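Local coordinates for protein phosphonate monoester hydrolase (Ruegeria pomeroyi, PDB 4UPK) that is a sulfatase-family member of the alkaline phosphatase clan, assembled here from four chains, at residues A[430-435]-A[507-512]; A[466-471]-A[479-484]. All coordinates share one frame; numbering follows the deposited sequence.

Contact 1: residues A[430-435]-A[507-512]; sequences YSFSEL and RQMLRH
An aromatic cluster of Y430, F432 and H512 joins an outermost strand of the four-stranded antiparallel sheet, 431-436, to the helix 499-515 that packs against that sheet. H512 is shared by both aromatic partners. With its CG trans to the backbone nitrogen (chi1 180°), the imidazole reaches out from the helix and is used on both a face and an edge. Its ND1 edge meets the phenol of Y430, OH to ND1 2.8 Å, in a hydrogen bond that lies near both ring planes and whose donor is open. The two rings are steeply inclined, planes 81° apart. The face of the imidazole goes to F432: CD2 of H512 sits 3.3 Å above the centre of the F432 ring, while F432 CB makes a CH-pi contact with the imidazole face, 4.0 Å from its centroid. The planes of these two rings are inclined by 36°. At the edge of the F432 ring, CE1 touches M509 CG at 4.2 Å, and Y94 meets F432 edge-to-face, extending the cluster beyond the two segments. The side chain of Q508 runs past that of Y430 in the opposite direction, Q508 NE2 lying 3.7 Å from Y430 CD2. Besides H512, the phenol has a water as partner: it lies 2.9 Å from Y430 OH and donates to the helix carbonyl Q508 O at 2.7 Å.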
loop_
_atom_site.group_PDB
_atom_site.type_symbol
_atom_site.label_atom_id
_atom_site.label_comp_id
_atom_site.label_asym_id
_atom_site.label_seq_id
_atom_site.Cartn_x
_atom_site.Cartn_y
_atom_site.Cartn_z
ATOM N N TYR A 430 21.970 -10.507 31.602
ATOM C CA TYR A 430 21.553 -9.195 32.070
ATOM C C TYR A 430 20.217 -8.867 31.406
ATOM O O TYR A 430 19.897 -9.437 30.369
ATOM C CB TYR A 430 22.609 -8.114 31.698
ATOM C CG TYR A 430 22.798 -7.921 30.214
ATOM C CD1 TYR A 430 21.960 -7.077 29.488
ATOM C CD2 TYR A 430 23.786 -8.610 29.523
ATOM C CE1 TYR A 430 22.102 -6.927 28.108
ATOM C CE2 TYR A 430 23.943 -8.465 28.147
ATOM C CZ TYR A 430 23.101 -7.619 27.442
ATOM O OH TYR A 430 23.254 -7.505 26.076
ATOM N N SER A 431 19.460 -7.925 31.971
ATOM C CA SER A 431 18.216 -7.454 31.363
ATOM C C SER A 431 18.390 -5.979 30.977
ATOM O O SER A 431 19.270 -5.275 31.487
ATOM C CB SER A 431 17.008 -7.694 32.273
ATOM O OG SER A 431 17.073 -6.895 33.443
ATOM N N PHE A 432 17.593 -5.534 30.027
ATOM C CA PHE A 432 17.702 -4.193 29.491
ATOM C C PHE A 432 16.327 -3.476 29.420
ATOM O O PHE A 432 15.360 -4.023 28.870
ATOM C CB PHE A 432 18.365 -4.296 28.092
ATOM C CG PHE A 432 18.565 -2.994 27.368
ATOM C CD1 PHE A 432 19.709 -2.230 27.583
ATOM C CD2 PHE A 432 17.637 -2.553 26.435
ATOM C CE1 PHE A 432 19.913 -1.049 26.886
ATOM C CE2 PHE A 432 17.843 -1.379 25.736
ATOM C CZ PHE A 432 18.969 -0.623 25.979
ATOM N N SER A 433 16.272 -2.244 29.928
ATOM C CA SER A 433 15.066 -1.411 29.892
ATOM C C SER A 433 15.374 -0.016 29.365
ATOM O O SER A 433 16.496 0.442 29.467
ATOM C CB SER A 433 14.403 -1.320 31.271
ATOM O OG SER A 433 14.082 -2.612 31.750
ATOM N N GLU A 434 14.375 0.647 28.800
ATOM C CA GLU A 434 14.486 1.993 28.255
ATOM C C GLU A 434 13.337 2.888 28.737
ATOM O O GLU A 434 12.240 2.411 29.047
ATOM C CB GLU A 434 14.485 1.967 26.717
ATOM C CG GLU A 434 15.722 1.366 26.086
ATOM C CD GLU A 434 15.667 1.382 24.574
ATOM O OE1 GLU A 434 15.979 2.436 23.976
ATOM O OE2 GLU A 434 15.164 0.396 23.996
ATOM N N LEU A 435 13.587 4.199 28.756
ATOM C CA LEU A 435 12.581 5.194 29.129
ATOM C C LEU A 435 12.850 6.428 28.304
ATOM O O LEU A 435 13.952 6.593 27.792
ATOM C CB LEU A 435 12.668 5.502 30.654
ATOM C CG LEU A 435 11.505 6.269 31.308
ATOM C CD1 LEU A 435 10.292 5.370 31.529
ATOM C CD2 LEU A 435 11.937 6.854 32.655
ATOM N N ARG A 507 30.169 -0.409 28.371
ATOM C CA ARG A 507 30.575 -1.047 27.104
ATOM C C ARG A 507 29.611 -2.188 26.791
ATOM O O ARG A 507 29.197 -2.353 25.635
ATOM C CB ARG A 507 32.040 -1.518 27.124
ATOM C CG ARG A 507 32.528 -2.189 25.815
ATOM C CD ARG A 507 33.966 -1.853 25.423
ATOM N NE ARG A 507 34.778 -1.462 26.567
ATOM C CZ ARG A 507 35.356 -0.283 26.703
ATOM N NH1 ARG A 507 35.282 0.615 25.732
ATOM N NH2 ARG A 507 36.021 0.010 27.811
ATOM N N GLN A 508 29.210 -2.925 27.839
ATOM C CA GLN A 508 28.209 -3.987 27.754
ATOM C C GLN A 508 26.860 -3.403 27.275
ATOM O O GLN A 508 26.195 -4.014 26.442
ATOM C CB GLN A 508 28.072 -4.680 29.120
ATOM C CG GLN A 508 27.240 -5.946 29.100
ATOM C CD GLN A 508 27.603 -6.883 30.215
ATOM O OE1 GLN A 508 28.000 -6.467 31.316
ATOM N NE2 GLN A 508 27.459 -8.173 29.945
ATOM N N MET A 509 26.491 -2.205 27.764
ATOM C CA MET A 509 25.281 -1.479 27.342
ATOM C C MET A 509 25.393 -0.996 25.899
ATOM O O MET A 509 24.412 -1.087 25.153
ATOM C CB MET A 509 24.967 -0.305 28.287
ATOM C CG MET A 509 23.685 0.422 27.915
ATOM S SD MET A 509 23.293 1.874 28.910
ATOM C CE MET A 509 22.434 1.073 30.293
ATOM N N LEU A 510 26.585 -0.457 25.515
ATOM C CA LEU A 510 26.884 0.000 24.162
ATOM C C LEU A 510 26.733 -1.177 23.192
ATOM O O LEU A 510 26.016 -1.064 22.196
ATOM C CB LEU A 510 28.313 0.620 24.071
ATOM C CG LEU A 510 28.791 1.051 22.667
ATOM C CD1 LEU A 510 28.041 2.296 22.172
ATOM C CD2 LEU A 510 30.250 1.355 22.656
ATOM N N ARG A 511 27.355 -2.315 23.522
ATOM C CA ARG A 511 27.285 -3.540 22.711
ATOM C C ARG A 511 25.852 -4.055 22.544
ATOM O O ARG A 511 25.521 -4.504 21.451
ATOM C CB ARG A 511 28.172 -4.647 23.283
ATOM C CG ARG A 511 29.650 -4.399 23.084
ATOM C CD ARG A 511 30.431 -5.696 23.231
ATOM N NE ARG A 511 31.829 -5.561 22.823
ATOM C CZ ARG A 511 32.862 -5.705 23.645
ATOM N NH1 ARG A 511 32.667 -6.046 24.911
ATOM N NH2 ARG A 511 34.100 -5.576 23.191
ATOM N N HIS A 512 25.010 -3.981 23.606
ATOM C CA HIS A 512 23.615 -4.420 23.554
ATOM C C HIS A 512 22.829 -3.638 22.484
ATOM O O HIS A 512 22.083 -4.251 21.722
ATOM C CB HIS A 512 22.928 -4.322 24.938
ATOM C CG HIS A 512 21.486 -4.761 24.898
ATOM N ND1 HIS A 512 21.139 -6.089 24.978
ATOM C CD2 HIS A 512 20.365 -4.036 24.696
ATOM C CE1 HIS A 512 19.819 -6.134 24.855
ATOM N NE2 HIS A 512 19.310 -4.924 24.690
HETATM O O HOH W 1 25.870 -6.468 25.430
#

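Contact 2: residues A[466-471]-A[479-484]; sequences RFTLVE and MLFDHQ
Trans first torsions at both R466 (chi1 -179°) and D482 (chi1 -179°) bring a guanidinium and a carboxylate together at the open end of a beta hairpin, where strands 467-471 and 479-482 run antiparallel. The arginine chain stays extended as far as NE and grips the carboxylate side-on in a salt bridge of two hydrogen bonds, one nitrogen to each oxygen: R466 NE to D482 OD1 at 2.9 Å and R466 NH2 to D482 OD2 at 3.0 Å. Both nitrogens come from above the carboxylate plane, and the two flat groups are inclined by 60°. The backbone N of Q484 reaches OD1 from the opposite face and closes an Asx turn, so this one oxygen accepts two hydrogen bonds, which should fix the rotation of the carboxylate. F467 CZ lies over the centre of the guanidinium, 3.4 Å above its plane, and Q484 NE2 lies over the other face, offset from the centre.

Along the hairpin, T468 with F481 and V470 with M479 are hydrogen-bonded pairs, each closed by two backbone bonds, whereas F467 with D482 and L469 with L480 are non-hydrogen-bonded pairs. On the face carrying F467, L480 CD1 packs 3.8 Å from F467 CD1, and helix 499-515 covers both residues through L505. The other face holds V470 and M479, lying side by side and pointing the same way, CB to CB 3.7 Å, with F481 CE2 beside V470 CG2. Past the last pair, H483 N donates to R466 O at 2.7 Å. The imidazole of H483 then turns back to the strand, its NE2 hydrogen-bonded to T468 OG1 at 2.8 Å, in the ring plane, with either atom possibly the donor.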
loop_
_atom_site.group_PDB
_atom_site.type_symbol
_atom_site.label_atom_id
_atom_site.label_comp_id
_atom_site.label_asym_id
_atom_site.label_seq_id
_atom_site.Cartn_x
_atom_site.Cartn_y
_atom_site.Cartn_z
ATOM N N ARG A 466 25.302 -8.328 39.641
ATOM C CA ARG A 466 25.772 -7.494 40.738
ATOM C C ARG A 466 25.339 -6.008 40.608
ATOM O O ARG A 466 24.909 -5.405 41.584
ATOM C CB ARG A 466 27.306 -7.593 40.857
ATOM C CG ARG A 466 27.850 -6.757 42.009
ATOM C CD ARG A 466 29.319 -6.904 42.208
ATOM N NE ARG A 466 29.783 -5.917 43.175
ATOM C CZ ARG A 466 31.033 -5.491 43.270
ATOM N NH1 ARG A 466 31.964 -5.958 42.455
ATOM N NH2 ARG A 466 31.356 -4.575 44.164
ATOM N N PHE A 467 25.505 -5.420 39.426
ATOM C CA PHE A 467 25.200 -4.009 39.249
ATOM C C PHE A 467 23.997 -3.683 38.402
ATOM O O PHE A 467 23.528 -4.501 37.605
ATOM C CB PHE A 467 26.415 -3.284 38.658
ATOM C CG PHE A 467 27.687 -3.261 39.478
ATOM C CD1 PHE A 467 27.898 -2.279 40.436
ATOM C CD2 PHE A 467 28.713 -4.162 39.224
ATOM C CE1 PHE A 467 29.098 -2.223 41.161
ATOM C CE2 PHE A 467 29.913 -4.103 39.946
ATOM C CZ PHE A 467 30.083 -3.147 40.929
ATOM N N THR A 468 23.512 -2.440 38.567
ATOM C CA THR A 468 22.487 -1.815 37.738
ATOM C C THR A 468 23.095 -0.498 37.292
ATOM O O THR A 468 23.544 0.295 38.118
ATOM C CB THR A 468 21.125 -1.666 38.431
ATOM O OG1 THR A 468 20.615 -2.959 38.725
ATOM C CG2 THR A 468 20.104 -0.911 37.560
ATOM N N LEU A 469 23.164 -0.314 35.988
ATOM C CA LEU A 469 23.697 0.877 35.357
ATOM C C LEU A 469 22.545 1.644 34.676
ATOM O O LEU A 469 21.705 1.034 34.009
ATOM C CB LEU A 469 24.784 0.488 34.319
ATOM C CG LEU A 469 25.246 1.598 33.352
ATOM C CD1 LEU A 469 26.240 2.552 34.004
ATOM C CD2 LEU A 469 25.817 1.015 32.140
ATOM N N VAL A 470 22.522 2.981 34.857
ATOM C CA VAL A 470 21.574 3.884 34.217
ATOM C C VAL A 470 22.403 4.877 33.385
ATOM O O VAL A 470 23.313 5.510 33.913
ATOM C CB VAL A 470 20.615 4.601 35.205
ATOM C CG1 VAL A 470 19.702 5.593 34.479
ATOM C CG2 VAL A 470 19.783 3.597 36.024
ATOM N N GLU A 471 22.103 4.993 32.075
ATOM C CA GLU A 471 22.784 5.941 31.187
ATOM C C GLU A 471 21.769 6.810 30.475
ATOM O O GLU A 471 20.756 6.300 29.987
ATOM C CB GLU A 471 23.669 5.212 30.167
ATOM C CG GLU A 471 24.877 4.520 30.788
ATOM C CD GLU A 471 26.121 5.362 30.988
ATOM O OE1 GLU A 471 26.043 6.607 30.860
ATOM O OE2 GLU A 471 27.186 4.761 31.260
ATOM N N MET A 479 24.126 6.370 36.613
ATOM C CA MET A 479 23.833 5.873 37.942
ATOM C C MET A 479 24.433 4.483 38.014
ATOM O O MET A 479 24.460 3.765 37.021
ATOM C CB MET A 479 22.316 5.801 38.253
ATOM C CG MET A 479 21.559 7.061 37.953
ATOM S SD MET A 479 19.928 7.015 38.678
ATOM C CE MET A 479 19.083 8.242 37.727
ATOM N N LEU A 480 24.926 4.113 39.168
ATOM C CA LEU A 480 25.464 2.780 39.382
ATOM C C LEU A 480 25.049 2.274 40.759
ATOM O O LEU A 480 25.357 2.909 41.750
ATOM C CB LEU A 480 26.970 2.724 39.173
ATOM C CG LEU A 480 27.582 1.313 39.190
ATOM C CD1 LEU A 480 27.167 0.521 37.972
ATOM C CD2 LEU A 480 29.096 1.390 39.328
ATOM N N PHE A 481 24.302 1.150 40.794
ATOM C CA PHE A 481 23.812 0.527 42.014
ATOM C C PHE A 481 24.442 -0.851 42.177
ATOM O O PHE A 481 24.290 -1.702 41.317
ATOM C CB PHE A 481 22.261 0.466 42.026
ATOM C CG PHE A 481 21.588 1.778 41.669
ATOM C CD1 PHE A 481 21.725 2.896 42.488
ATOM C CD2 PHE A 481 20.796 1.885 40.535
ATOM C CE1 PHE A 481 21.114 4.110 42.158
ATOM C CE2 PHE A 481 20.165 3.096 40.214
ATOM C CZ PHE A 481 20.324 4.199 41.031
ATOM N N ASP A 482 25.180 -1.051 43.271
ATOM C CA ASP A 482 25.835 -2.306 43.614
ATOM C C ASP A 482 24.913 -3.145 44.531
ATOM O O ASP A 482 24.652 -2.755 45.674
ATOM C CB ASP A 482 27.185 -2.005 44.292
ATOM C CG ASP A 482 28.034 -3.205 44.695
ATOM O OD1 ASP A 482 27.650 -4.361 44.354
ATOM O OD2 ASP A 482 29.058 -2.999 45.383
ATOM N N HIS A 483 24.443 -4.298 44.033
ATOM C CA HIS A 483 23.583 -5.197 44.789
ATOM C C HIS A 483 24.310 -6.044 45.860
ATOM O O HIS A 483 23.656 -6.685 46.681
ATOM C CB HIS A 483 22.604 -5.971 43.885
ATOM C CG HIS A 483 21.763 -5.073 43.010
ATOM N ND1 HIS A 483 20.748 -4.271 43.541
ATOM C CD2 HIS A 483 21.823 -4.864 41.672
ATOM C CE1 HIS A 483 20.229 -3.617 42.513
ATOM N NE2 HIS A 483 20.845 -3.938 41.365
ATOM N N GLN A 484 25.653 -5.978 45.894
ATOM C CA GLN A 484 26.488 -6.605 46.914
ATOM C C GLN A 484 26.784 -5.573 48.030
ATOM O O GLN A 484 27.298 -5.934 49.083
ATOM C CB GLN A 484 27.792 -7.132 46.303
ATOM C CG GLN A 484 27.720 -8.601 45.893
ATOM C CD GLN A 484 28.943 -9.058 45.138
ATOM O OE1 GLN A 484 28.825 -9.695 44.093
ATOM N NE2 GLN A 484 30.140 -8.741 45.632
#

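Contact 1 sets helix 499-515 against the outermost strand 431-436, whereas contact 2 pairs the two strands at the other end of the same sheet. Their centres lie 12 Å apart, and along the sequence contact 2 lies inside the loop closed by contact 1. Within this chain, strands 431-436 and 479-482 are the outermost strands of the sheet, and helix 499-515 follows the second of them. M509 links the contacts directly, its SD 3.6 Å from E471 CB and its CE 3.8 Å from L469 O. The same region faces a neighbour, for E471 forms a salt bridge with R507 of the second subunit, and L510 of that subunit packs on M509.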